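Side-chain contacts in alginate lyase A1-II' (Sphingomonas sp. A1, PDB 2CWS), which probably cleaves the polysaccharide alginate by a lyase reaction, as a member of polysaccharide lyase family 7: residues F10-S13 / H14-L17; S29-L32 / G33-Y36; V128-D131 / G132-D135; A191-K194 / N195-Y198. All blocks are in the same frame, centred on the assembly; numbering follows the deposited sequence. Where two conformers were deposited one is given.

Contact 1: F10-S13 / H14-L17; sequences FDLS and HWKL. With SO4 (sulfate ion), chain C.
L12 and W15 touch at the start of strand 15-18, their side chains crossing at about a right angle. CD2 of L12 reaches CD1 of W15 at 3.8 Å, meeting the five-membered part of the indole obliquely. The carbonyl O of D11 lies at the edge of the same ring, near its plane, and water 1 joins it to the pyrrole nitrogen, accepting from W15 NE1 at 3.0 Å and donating to D11 O. A second water, 2.7 Å from D11 O, links that carbonyl to the backbone N of H14. The chain turns on a bond from W15 N to L12 O (3.3 Å).

In the same turn D11 OD2 accepts two bonds. S13 OG, held between its backbone N and carbonyl carbon (chi1 67°), meets D11 OD2 on the syn side at 2.7 Å, while S13 N reaches it on the anti side at 3.0 Å and closes an Asx turn. H14 turns its ND1 to the carbonyl of M73. K16 NZ forms a salt bridge with E26 and a hydrogen bond to a sulfate that R71 also binds. Two bonds from S13 probably favour the ionised D11 carboxylate; the waters satisfy D11 O, H14 N and the indole N-H.

Contact 2: S29-L32 / G33-Y36; sequences SANL and GLGY
The carbonyl O of L32 is gripped by two donors, G35 N at 3.1 Å and water 3 at 2.8 Å, where the short helix 29-33 ends in a Schellman motif. The water also donates to Y36 O, so it spans from the last helical turn to the residue after G35, where the chain has left the helix. The wider-spanning bond of the motif closes from Y36 N back to N31 O at 3.1 Å, with an N-H...O angle of 159°. Between L34 and Y36, G35 has positive phi (102°), a conformation readily open to glycine, which lacks a side chain. Before this reversal the helix is held by ordinary bonds from G33 N to S29 O and from L34 N to A30 O.

The side chains diverge from the cap. L34 lies back along the outer surface of the helix, its CG 3.4 Å from A30 O and its CD1 near OD1 of N31. The Y36 ring instead leads inward: with CG anti to the backbone N (chi1 172°), the ring extends from the cap past L32, and its hydroxyl bonds to S38. L32 and Y36 share a surface made by L17, I27 and F41, which places the helix end against strands 15-18, 26-27 and 41-43. Beside the cap, L32 CD2 meets the Y36 ring atom CD1 obliquely, 4.1 Å apart.

Contact 3: V128-D131 / G132-D135; sequences VFQD and GQLD
F129 and L134 both hold CG anti to the backbone N (chi1 178° and -170°), and as a non-hydrogen-bonded pair they share one face of the sheet. CD1 of L134 comes to the edge of the phenyl ring, near its plane, and is 4.2 Å from F129 CB. The leucine also leans over the opposing backbone: its CG is 3.3 Å from V128 O, which accepts from D135 N at 2.9 Å. Y162 and M164 of strand 162-169 meet this apolar face.

On the other face Q130 and Q133 lie beside each other with no direct bond between their amides; in the Q130 conformer described, water 4 bridges them. It donates to Q130 OE1 at 2.9 Å and accepts from Q133 NE2 at 2.7 Å, while Q130 NE2 turns to the carbonyl of G104. D135 gives its carboxylate to H150 and the backbone N of N151. At the turn, Q130 O accepts from Q133 N at 3.1 Å and only weakly from G132 N; D131 centres an inverse gamma turn and G132 has positive phi. This is a tight two-residue beta hairpin, D131 and G132 linking strands 120-130 and 133-139 of the lyase's larger beta-sheet.

Contact 4: A191-K194 / N195-Y198; sequences AGWK and NLKY
A 3-10 turn over 191-194 opens into strand 197-202, with N195 N bonded to G192 O at 2.9 Å and L196 N to W193 O at 3.3 Å. The W193 carbonyl has a second donor, the phenol of Y198, whose OH donates a hydrogen bond to W193 O at 2.7 Å. The two donors come from opposite faces of the carbonyl plane: L196 N stands 66° out of it, while the phenol is tilted by 29°. This carbonyl thus ties the end of the turn to both the exit loop and the strand.

The tyrosine reaches back because CG lies anti to its own carbonyl carbon (chi1 -54°), directing the ring along the strand toward the turn. Its side chain crosses that of W193 at about a right angle. The indole atom CE3 lies in the plane of the phenol ring, at its edge, 3.9 Å from Y198 CE1. The hydroxyl in turn sits at the indole edge, Y198 OH lying 3.3 Å from the same CE3. In the conformer described, L196 CD1 approaches W193 CE3 obliquely at 3.7 Å.

At its far side W193 NE1 bonds to the carbonyl of Q140, and the indole meets F186 edge-to-face. V187 of helix 186-189 also touches the indole, L124 of strand 120-130 packs on both W193 and Y198, and I111 of strand 106-114 adjoins the tyrosine.

Contacts 1 and 2 form one neighbourhood, their centres about 8 Å apart: W15 O and S29 OG, 2.7 Å apart, probably hydrogen-bond, and CD1 of L32 packs against W15 O at 3.5 Å. Contact 3 lies on the opposite side of the chain's centre from both, with its centre about 25 Å from that of contact 1. Contact 4 is a third separate site, its nearest atoms about 10 Å from contact 1 and about 14 Å from contact 3. Contacts 1, 3 and 4 nevertheless reach the same antiparallel sheet, through strands 15-18, 120-130 with 133-139, and 197-202. The sulfate beside contact 1 probably comes from the crystallisation liquor.

Contact 1: F10-S13 / H14-L17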
ATOM      1  N   PHE A  10       1.597  -4.331  16.221  1.00  9.00           N
ATOM      2  CA  PHE A  10       1.086  -4.843  14.985  1.00  8.84           C
ATOM      3  C   PHE A  10       1.769  -6.174  14.689  1.00  8.84           C
ATOM      4  O   PHE A  10       2.942  -6.319  15.068  1.00 10.07           O
ATOM      5  CB  PHE A  10       1.366  -3.926  13.780  1.00  8.75           C
ATOM      6  CG  PHE A  10       0.570  -2.640  13.858  1.00  7.21           C
ATOM      7  CD1 PHE A  10       0.987  -1.613  14.646  1.00  6.91           C
ATOM      8  CD2 PHE A  10      -0.617  -2.546  13.131  1.00  8.17           C
ATOM      9  CE1 PHE A  10       0.251  -0.437  14.739  1.00  7.23           C
ATOM     10  CE2 PHE A  10      -1.330  -1.336  13.188  1.00  8.64           C
ATOM     11  CZ  PHE A  10      -0.897  -0.304  14.015  1.00  7.78           C
ATOM     12  N   ASP A  11       1.100  -7.081  14.064  1.00  9.24           N
ATOM     13  CA  ASP A  11       1.707  -8.296  13.551  1.00  8.11           C
ATOM     14  C   ASP A  11       2.409  -7.965  12.247  1.00  7.03           C
ATOM     15  O   ASP A  11       1.751  -7.849  11.174  1.00  8.43           O
ATOM     16  CB  ASP A  11       0.617  -9.337  13.248  1.00 10.86           C
ATOM     17  CG  ASP A  11       1.273 -10.640  12.838  1.00 11.02           C
ATOM     18  OD1 ASP A  11       0.545 -11.636  12.718  1.00 16.92           O
ATOM     19  OD2 ASP A  11       2.503 -10.706  12.685  1.00  9.82           O
ATOM     20  N   LEU A  12       3.713  -7.733  12.357  1.00  5.98           N
ATOM     21  CA  LEU A  12       4.530  -7.434  11.169  1.00  6.44           C
ATOM     22  C   LEU A  12       5.331  -8.635  10.697  1.00  6.01           C
ATOM     23  O   LEU A  12       6.302  -8.487   9.938  1.00  5.88           O
ATOM     24  CB  LEU A  12       5.403  -6.194  11.405  1.00  7.12           C
ATOM     25  CG  LEU A  12       4.614  -4.949  11.833  1.00  7.08           C
ATOM     26  CD1 LEU A  12       5.512  -3.765  11.996  1.00 12.03           C
ATOM     27  CD2 LEU A  12       3.533  -4.604  10.816  1.00 10.33           C
ATOM     28  N   SER A  13       4.921  -9.836  11.142  1.00  5.67           N
ATOM     29  CA  SER A  13       5.654 -11.046  10.793  1.00  6.29           C
ATOM     30  C   SER A  13       5.592 -11.392   9.328  1.00  5.82           C
ATOM     31  O   SER A  13       6.461 -12.134   8.868  1.00  7.85           O
ATOM     32  CB  SER A  13       5.186 -12.234  11.638  1.00  7.84           C
ATOM     33  OG  SER A  13       3.852 -12.595  11.340  1.00  8.47           O
ATOM     34  N   HIS A  14       4.614 -10.826   8.606  1.00  5.15           N
ATOM     35  CA  HIS A  14       4.479 -11.054   7.170  1.00  5.15           C
ATOM     36  C   HIS A  14       4.469  -9.728   6.418  1.00  4.24           C
ATOM     37  O   HIS A  14       3.780  -9.580   5.376  1.00  4.85           O
ATOM     38  CB  HIS A  14       3.254 -11.922   6.844  1.00  6.36           C
ATOM     39  CG  HIS A  14       3.482 -13.309   7.310  1.00  7.48           C
ATOM     40  ND1 HIS A  14       4.060 -14.258   6.486  1.00  9.10           N
ATOM     41  CD2 HIS A  14       3.232 -13.909   8.507  1.00  9.93           C
ATOM     42  CE1 HIS A  14       4.158 -15.381   7.161  1.00 10.97           C
ATOM     43  NE2 HIS A  14       3.660 -15.205   8.375  1.00 13.24           N
ATOM     44  N   TRP A  15       5.273  -8.774   6.862  1.00  4.74           N
ATOM     45  CA  TRP A  15       5.521  -7.532   6.139  1.00  4.25           C
ATOM     46  C   TRP A  15       7.022  -7.232   6.170  1.00  4.43           C
ATOM     47  O   TRP A  15       7.644  -7.495   7.216  1.00  4.69           O
ATOM     48  CB  TRP A  15       4.805  -6.355   6.788  1.00  4.67           C
ATOM     49  CG  TRP A  15       3.302  -6.392   6.817  1.00  4.53           C
ATOM     50  CD1 TRP A  15       2.497  -6.777   7.845  1.00  6.19           C
ATOM     51  CD2 TRP A  15       2.411  -6.020   5.743  1.00  4.17           C
ATOM     52  NE1 TRP A  15       1.173  -6.662   7.502  1.00  6.31           N
ATOM     53  CE2 TRP A  15       1.094  -6.189   6.214  1.00  4.77           C
ATOM     54  CE3 TRP A  15       2.622  -5.531   4.427  1.00  4.32           C
ATOM     55  CZ2 TRP A  15      -0.025  -5.897   5.424  1.00  5.41           C
ATOM     56  CZ3 TRP A  15       1.511  -5.246   3.651  1.00  5.03           C
ATOM     57  CH2 TRP A  15       0.227  -5.440   4.159  1.00  5.50           C
ATOM     58  N   LYS A  16       7.541  -6.612   5.136  1.00  3.77           N
ATOM     59  CA  LYS A  16       8.845  -5.939   5.214  1.00  4.31           C
ATOM     60  C   LYS A  16       8.590  -4.461   4.967  1.00  3.84           C
ATOM     61  O   LYS A  16       7.535  -4.077   4.418  1.00  4.75           O
ATOM     62  CB  LYS A  16       9.883  -6.515   4.249  1.00  4.40           C
ATOM     63  CG  LYS A  16       9.572  -6.297   2.788  1.00  4.89           C
ATOM     64  CD  LYS A  16      10.702  -6.835   1.897  1.00  5.35           C
ATOM     65  CE  LYS A  16      10.374  -6.686   0.422  1.00  6.40           C
ATOM     66  NZ  LYS A  16      11.544  -7.043  -0.407  1.00  6.71           N
ATOM     67  N   LEU A  17       9.521  -3.599   5.366  1.00  4.06           N
ATOM     68  CA  LEU A  17       9.367  -2.176   5.247  1.00  4.07           C
ATOM     69  C   LEU A  17      10.372  -1.599   4.264  1.00  4.19           C
ATOM     70  O   LEU A  17      11.569  -1.902   4.352  1.00  5.33           O
ATOM     71  CB  LEU A  17       9.603  -1.524   6.639  1.00  4.35           C
ATOM     72  CG  LEU A  17       9.601   0.024   6.698  1.00  4.57           C
ATOM     73  CD1 LEU A  17       8.256   0.630   6.333  1.00  5.73           C
ATOM     74  CD2 LEU A  17      10.029   0.429   8.097  1.00  5.57           C
TER
HETATM   75  S   SO4 C 402      10.298  -6.638  -3.982  0.58  8.30           S
HETATM   76  O1  SO4 C 402       9.315  -5.915  -2.984  0.58  9.44           O
HETATM   77  O2  SO4 C 402      11.228  -7.387  -3.213  0.58 12.08           O
HETATM   78  O3  SO4 C 402       9.610  -7.421  -4.892  0.58  6.67           O
HETATM   79  O4  SO4 C 402      10.873  -5.457  -4.648  0.58 11.13           O
HETATM   80  O   HOH W   1      -0.642  -7.160   9.811  1.00  8.66           O
HETATM   81  O   HOH W   2       2.017  -9.810   9.299  1.00  9.44           O

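Contact 2: S29-L32 / G33-Y36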
ATOM      1  N   SER A  29      11.068  -8.428   8.163  1.00  5.58           N
ATOM      2  CA  SER A  29       9.998  -8.720   9.108  1.00  5.61           C
ATOM      3  C   SER A  29      10.534  -8.959  10.502  1.00  5.05           C
ATOM      4  O   SER A  29       9.991  -8.487  11.495  1.00  5.76           O
ATOM      5  CB  SER A  29       9.202  -9.980   8.721  0.61  5.39           C
ATOM      6  OG  SER A  29       8.766  -9.902   7.373  0.61  4.96           O
ATOM      7  N   ALA A  30      11.626  -9.723  10.583  1.00  6.13           N
ATOM      8  CA  ALA A  30      12.161 -10.022  11.927  1.00  6.49           C
ATOM      9  C   ALA A  30      12.618  -8.765  12.622  1.00  5.82           C
ATOM     10  O   ALA A  30      12.386  -8.604  13.840  1.00  6.58           O
ATOM     11  CB  ALA A  30      13.318 -11.005  11.833  1.00  8.11           C
ATOM     12  N   ASN A  31      13.287  -7.862  11.922  1.00  5.53           N
ATOM     13  CA  ASN A  31      13.745  -6.633  12.551  1.00  5.66           C
ATOM     14  C   ASN A  31      12.597  -5.724  12.914  1.00  5.39           C
ATOM     15  O   ASN A  31      12.646  -5.019  13.926  1.00  6.25           O
ATOM     16  CB  ASN A  31      14.804  -5.944  11.719  1.00  6.23           C
ATOM     17  CG  ASN A  31      16.150  -6.639  11.901  1.00  7.14           C
ATOM     18  OD1 ASN A  31      16.435  -7.196  12.998  1.00  9.05           O
ATOM     19  ND2 ASN A  31      16.963  -6.614  10.864  1.00  8.18           N
ATOM     20  N   LEU A  32      11.496  -5.742  12.136  1.00  5.37           N
ATOM     21  CA  LEU A  32      10.312  -4.988  12.557  1.00  5.95           C
ATOM     22  C   LEU A  32       9.805  -5.536  13.886  1.00  5.66           C
ATOM     23  O   LEU A  32       9.452  -4.787  14.789  1.00  6.73           O
ATOM     24  CB  LEU A  32       9.246  -5.082  11.454  1.00  5.30           C
ATOM     25  CG  LEU A  32       9.562  -4.354  10.151  1.00  5.00           C
ATOM     26  CD1 LEU A  32       8.477  -4.626   9.121  1.00  5.94           C
ATOM     27  CD2 LEU A  32       9.761  -2.866  10.360  1.00  6.22           C
ATOM     28  N   GLY A  33       9.758  -6.867  13.997  1.00  6.67           N
ATOM     29  CA  GLY A  33       9.302  -7.500  15.223  1.00  7.85           C
ATOM     30  C   GLY A  33      10.193  -7.247  16.424  1.00  8.32           C
ATOM     31  O   GLY A  33       9.622  -7.309  17.562  1.00 12.55           O
ATOM     32  N   LEU A  34      11.468  -7.006  16.199  1.00  8.15           N
ATOM     33  CA  LEU A  34      12.434  -6.725  17.248  1.00  8.91           C
ATOM     34  C   LEU A  34      12.446  -5.235  17.606  1.00 12.95           C
ATOM     35  O   LEU A  34      13.279  -4.835  18.428  1.00 19.10           O
ATOM     36  CB  LEU A  34      13.848  -7.168  16.783  1.00  8.60           C
ATOM     37  CG  LEU A  34      14.011  -8.692  16.874  1.00  8.00           C
ATOM     38  CD1 LEU A  34      15.133  -9.175  15.960  1.00  9.64           C
ATOM     39  CD2 LEU A  34      14.289  -9.126  18.298  1.00  9.73           C
ATOM     40  N   GLY A  35      11.589  -4.421  17.016  1.00 10.00           N
ATOM     41  CA  GLY A  35      11.381  -3.078  17.466  1.00 12.32           C
ATOM     42  C   GLY A  35      12.070  -1.999  16.643  1.00  9.36           C
ATOM     43  O   GLY A  35      12.295  -0.923  17.203  1.00 11.49           O
ATOM     44  N   TYR A  36      12.361  -2.251  15.384  1.00  8.34           N
ATOM     45  CA  TYR A  36      12.886  -1.194  14.542  1.00  6.67           C
ATOM     46  C   TYR A  36      12.002   0.059  14.654  1.00  6.01           C
ATOM     47  O   TYR A  36      10.762  -0.016  14.552  1.00  6.39           O
ATOM     48  CB  TYR A  36      12.887  -1.724  13.063  1.00  7.01           C
ATOM     49  CG  TYR A  36      13.233  -0.566  12.145  1.00  6.58           C
ATOM     50  CD1 TYR A  36      12.238   0.154  11.477  1.00  6.17           C
ATOM     51  CD2 TYR A  36      14.565  -0.212  11.952  1.00  6.95           C
ATOM     52  CE1 TYR A  36      12.511   1.190  10.662  1.00  6.29           C
ATOM     53  CE2 TYR A  36      14.864   0.899  11.117  1.00  7.58           C
ATOM     54  CZ  TYR A  36      13.832   1.573  10.494  1.00  6.52           C
ATOM     55  OH  TYR A  36      14.102   2.640   9.665  1.00  7.11           O
TER
HETATM   56  O   HOH W   3       8.915  -2.021  14.832  1.00  7.92           O

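Contact 3: V128-D131 / G132-D135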
ATOM      1  N   VAL A 128      -5.420   6.214  -3.434  1.00  3.38           N
ATOM      2  CA  VAL A 128      -4.853   7.555  -3.571  1.00  3.72           C
ATOM      3  C   VAL A 128      -5.588   8.539  -2.691  1.00  4.57           C
ATOM      4  O   VAL A 128      -6.781   8.810  -2.913  1.00  6.78           O
ATOM      5  CB  VAL A 128      -4.943   8.012  -5.036  1.00  4.91           C
ATOM      6  CG1 VAL A 128      -4.310   9.397  -5.180  1.00  8.12           C
ATOM      7  CG2 VAL A 128      -4.282   6.995  -5.982  1.00  6.60           C
ATOM      8  N   PHE A 129      -4.885   9.057  -1.678  1.00  4.07           N
ATOM      9  CA  PHE A 129      -5.459   9.998  -0.725  1.00  4.69           C
ATOM     10  C   PHE A 129      -5.173  11.416  -1.166  1.00  4.74           C
ATOM     11  O   PHE A 129      -4.031  11.794  -1.418  1.00  6.07           O
ATOM     12  CB  PHE A 129      -4.871   9.747   0.682  1.00  5.72           C
ATOM     13  CG  PHE A 129      -5.417  10.751   1.690  1.00  4.74           C
ATOM     14  CD1 PHE A 129      -4.867  12.003   1.891  1.00  6.14           C
ATOM     15  CD2 PHE A 129      -6.529  10.396   2.429  1.00  6.93           C
ATOM     16  CE1 PHE A 129      -5.449  12.898   2.733  1.00  5.89           C
ATOM     17  CE2 PHE A 129      -7.111  11.301   3.297  1.00  6.81           C
ATOM     18  CZ  PHE A 129      -6.566  12.592   3.433  1.00  5.99           C
ATOM     19  N   GLN A 130      -6.260  12.224  -1.133  1.00  5.03           N
ATOM     20  CA  GLN A 130      -6.208  13.703  -1.163  1.00  5.12           C
ATOM     21  C   GLN A 130      -7.080  14.213  -0.030  1.00  4.22           C
ATOM     22  O   GLN A 130      -7.960  13.503   0.471  1.00  4.96           O
ATOM     23  CB  GLN A 130      -6.599  14.285  -2.497  0.59  6.12           C
ATOM     24  CG  GLN A 130      -5.685  13.568  -3.519  0.59  4.59           C
ATOM     25  CD  GLN A 130      -5.681  14.352  -4.774  0.59  4.83           C
ATOM     26  OE1 GLN A 130      -6.583  14.137  -5.621  0.59  6.38           O
ATOM     27  NE2 GLN A 130      -4.720  15.249  -4.961  0.59  5.47           N
ATOM     28  N   ASP A 131      -6.823  15.479   0.373  1.00  4.39           N
ATOM     29  CA  ASP A 131      -7.612  16.062   1.468  1.00  4.43           C
ATOM     30  C   ASP A 131      -9.023  16.410   1.016  1.00  4.49           C
ATOM     31  O   ASP A 131      -9.301  17.504   0.538  1.00  5.50           O
ATOM     32  CB  ASP A 131      -6.857  17.280   1.967  1.00  5.02           C
ATOM     33  CG  ASP A 131      -7.539  18.010   3.113  1.00  4.74           C
ATOM     34  OD1 ASP A 131      -8.505  17.478   3.665  1.00  5.00           O
ATOM     35  OD2 ASP A 131      -7.032  19.100   3.448  1.00  6.77           O
ATOM     36  N   GLY A 132      -9.914  15.452   1.161  1.00  5.13           N
ATOM     37  CA  GLY A 132     -11.308  15.585   0.767  1.00  6.70           C
ATOM     38  C   GLY A 132     -11.813  14.440  -0.132  1.00  4.98           C
ATOM     39  O   GLY A 132     -13.038  14.366  -0.330  1.00  5.75           O
ATOM     40  N   GLN A 133     -10.908  13.580  -0.634  1.00  5.15           N
ATOM     41  CA  GLN A 133     -11.394  12.474  -1.463  1.00  5.52           C
ATOM     42  C   GLN A 133     -10.291  11.400  -1.485  1.00  5.00           C
ATOM     43  O   GLN A 133      -9.101  11.712  -1.589  1.00  7.47           O
ATOM     44  CB  GLN A 133     -11.640  13.012  -2.863  1.00 11.72           C
ATOM     45  CG  GLN A 133     -11.480  12.007  -3.937  1.00 13.69           C
ATOM     46  CD  GLN A 133     -11.712  12.529  -5.322  1.00  9.37           C
ATOM     47  OE1 GLN A 133     -12.857  12.787  -5.697  1.00  9.33           O
ATOM     48  NE2 GLN A 133     -10.614  12.698  -6.082  1.00  9.04           N
ATOM     49  N   LEU A 134     -10.738  10.146  -1.409  1.00  4.49           N
ATOM     50  CA  LEU A 134      -9.816   9.047  -1.720  1.00  4.13           C
ATOM     51  C   LEU A 134     -10.284   8.401  -3.007  1.00  3.92           C
ATOM     52  O   LEU A 134     -11.499   8.254  -3.258  1.00  6.18           O
ATOM     53  CB  LEU A 134      -9.769   8.048  -0.565  1.00  7.20           C
ATOM     54  CG  LEU A 134      -8.613   7.013  -0.777  1.00  7.26           C
ATOM     55  CD1 LEU A 134      -7.822   6.808   0.493  1.00  9.14           C
ATOM     56  CD2 LEU A 134      -9.251   5.737  -1.315  1.00  7.60           C
ATOM     57  N   ASP A 135      -9.354   8.040  -3.868  1.00  3.51           N
ATOM     58  CA  ASP A 135      -9.620   7.402  -5.147  1.00  3.45           C
ATOM     59  C   ASP A 135      -8.972   6.019  -5.118  1.00  3.72           C
ATOM     60  O   ASP A 135      -7.740   5.927  -5.093  1.00  4.21           O
ATOM     61  CB  ASP A 135      -9.031   8.258  -6.255  1.00  4.75           C
ATOM     62  CG  ASP A 135      -9.252   7.723  -7.653  1.00  4.38           C
ATOM     63  OD1 ASP A 135      -9.945   6.716  -7.867  1.00  5.08           O
ATOM     64  OD2 ASP A 135      -8.655   8.399  -8.559  1.00  5.84           O
TER
HETATM   65  O   HOH W   4      -8.145  11.732  -5.444  1.00 21.01           O

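Contact 4: A191-K194 / N195-Y198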
ATOM      1  N   ALA A 191      -7.598 -10.884 -19.351  1.00  7.27           N
ATOM      2  CA  ALA A 191      -7.251 -12.185 -18.823  1.00  8.81           C
ATOM      3  C   ALA A 191      -5.757 -12.320 -18.543  1.00  7.14           C
ATOM      4  O   ALA A 191      -5.346 -13.249 -17.845  1.00  7.77           O
ATOM      5  CB  ALA A 191      -7.682 -13.304 -19.771  1.00 10.95           C
ATOM      6  N   GLY A 192      -4.966 -11.394 -19.093  1.00  7.43           N
ATOM      7  CA  GLY A 192      -3.526 -11.437 -18.734  1.00  8.06           C
ATOM      8  C   GLY A 192      -3.260 -11.207 -17.277  1.00  6.66           C
ATOM      9  O   GLY A 192      -2.155 -11.549 -16.818  1.00  7.74           O
ATOM     10  N   TRP A 193      -4.187 -10.666 -16.509  1.00  6.29           N
ATOM     11  CA  TRP A 193      -3.955 -10.589 -15.054  1.00  5.65           C
ATOM     12  C   TRP A 193      -3.837 -11.978 -14.429  1.00  5.38           C
ATOM     13  O   TRP A 193      -3.275 -12.108 -13.354  1.00  6.67           O
ATOM     14  CB  TRP A 193      -5.060  -9.803 -14.382  1.00  5.17           C
ATOM     15  CG  TRP A 193      -5.080  -8.321 -14.586  1.00  5.07           C
ATOM     16  CD1 TRP A 193      -6.012  -7.649 -15.344  1.00  5.48           C
ATOM     17  CD2 TRP A 193      -4.192  -7.335 -14.051  1.00  4.95           C
ATOM     18  NE1 TRP A 193      -5.760  -6.278 -15.316  1.00  5.22           N
ATOM     19  CE2 TRP A 193      -4.634  -6.093 -14.509  1.00  5.14           C
ATOM     20  CE3 TRP A 193      -3.062  -7.396 -13.215  1.00  5.30           C
ATOM     21  CZ2 TRP A 193      -4.008  -4.881 -14.184  1.00  5.51           C
ATOM     22  CZ3 TRP A 193      -2.446  -6.184 -12.895  1.00  5.39           C
ATOM     23  CH2 TRP A 193      -2.897  -4.956 -13.370  1.00  6.11           C
ATOM     24  N   LYS A 194      -4.307 -13.029 -15.089  1.00  6.29           N
ATOM     25  CA  LYS A 194      -4.104 -14.371 -14.558  1.00  6.91           C
ATOM     26  C   LYS A 194      -2.648 -14.796 -14.663  1.00  7.32           C
ATOM     27  O   LYS A 194      -2.294 -15.795 -14.025  1.00  9.10           O
ATOM     28  CB  LYS A 194      -4.972 -15.396 -15.310  1.00  7.94           C
ATOM     29  CG  LYS A 194      -6.479 -15.208 -15.129  1.00  9.05           C
ATOM     30  CD  LYS A 194      -7.224 -16.297 -15.877  1.00 12.01           C
ATOM     31  CE  LYS A 194      -8.716 -16.114 -15.881  1.00 18.45           C
ATOM     32  NZ  LYS A 194      -9.419 -17.317 -16.451  1.00 19.11           N
ATOM     33  N   ASN A 195      -1.819 -14.083 -15.426  1.00  7.01           N
ATOM     34  CA  ASN A 195      -0.382 -14.417 -15.555  1.00  8.72           C
ATOM     35  C   ASN A 195       0.499 -13.591 -14.639  1.00  8.22           C
ATOM     36  O   ASN A 195       1.729 -13.611 -14.795  1.00 12.65           O
ATOM     37  CB  ASN A 195       0.053 -14.169 -17.010  1.00  9.59           C
ATOM     38  CG  ASN A 195      -0.658 -15.151 -17.959  1.00 11.42           C
ATOM     39  OD1 ASN A 195      -0.849 -16.313 -17.592  1.00 14.43           O
ATOM     40  ND2 ASN A 195      -1.035 -14.640 -19.128  1.00 16.01           N
ATOM     41  N   LEU A 196      -0.125 -12.930 -13.654  1.00  7.59           N
ATOM     42  CA  LEU A 196       0.604 -12.205 -12.621  1.00  6.62           C
ATOM     43  C   LEU A 196       0.192 -12.761 -11.270  1.00  6.55           C
ATOM     44  O   LEU A 196      -0.884 -13.318 -11.098  1.00  8.13           O
ATOM     45  CB  LEU A 196       0.311 -10.710 -12.715  0.72  6.67           C
ATOM     46  CG  LEU A 196       0.760 -10.078 -14.015  0.72  8.58           C
ATOM     47  CD1 LEU A 196       0.353  -8.597 -13.975  0.72  8.55           C
ATOM     48  CD2 LEU A 196       2.268 -10.186 -14.232  0.72  8.33           C
ATOM     49  N   LYS A 197       1.076 -12.531 -10.285  1.00  5.60           N
ATOM     50  CA  LYS A 197       0.761 -12.717  -8.872  1.00  5.57           C
ATOM     51  C   LYS A 197       0.709 -11.350  -8.229  1.00  4.88           C
ATOM     52  O   LYS A 197       0.896 -10.311  -8.889  1.00  5.33           O
ATOM     53  CB  LYS A 197       1.834 -13.582  -8.215  0.70  6.24           C
ATOM     54  CG  LYS A 197       2.055 -14.873  -9.026  0.70  8.64           C
ATOM     55  CD  LYS A 197       0.908 -15.848  -8.885  0.70  9.57           C
ATOM     56  CE  LYS A 197       0.809 -16.502  -7.533  0.70 13.08           C
ATOM     57  NZ  LYS A 197       1.796 -17.579  -7.170  0.70 12.61           N
ATOM     58  N   TYR A 198       0.397 -11.315  -6.924  1.00  4.50           N
ATOM     59  CA  TYR A 198       0.031 -10.074  -6.240  1.00  4.40           C
ATOM     60  C   TYR A 198       0.514 -10.077  -4.813  1.00  3.90           C
ATOM     61  O   TYR A 198       0.682 -11.139  -4.181  1.00  4.09           O
ATOM     62  CB  TYR A 198      -1.547  -9.884  -6.177  1.00  4.99           C
ATOM     63  CG  TYR A 198      -2.127  -9.980  -7.582  1.00  4.63           C
ATOM     64  CD1 TYR A 198      -2.125  -8.828  -8.390  1.00  4.77           C
ATOM     65  CD2 TYR A 198      -2.558 -11.182  -8.126  1.00  4.68           C
ATOM     66  CE1 TYR A 198      -2.609  -8.894  -9.695  1.00  5.59           C
ATOM     67  CE2 TYR A 198      -2.997 -11.271  -9.425  1.00  5.57           C
ATOM     68  CZ  TYR A 198      -3.023 -10.145 -10.213  1.00  5.26           C
ATOM     69  OH  TYR A 198      -3.458 -10.162 -11.506  1.00  6.54           O
TER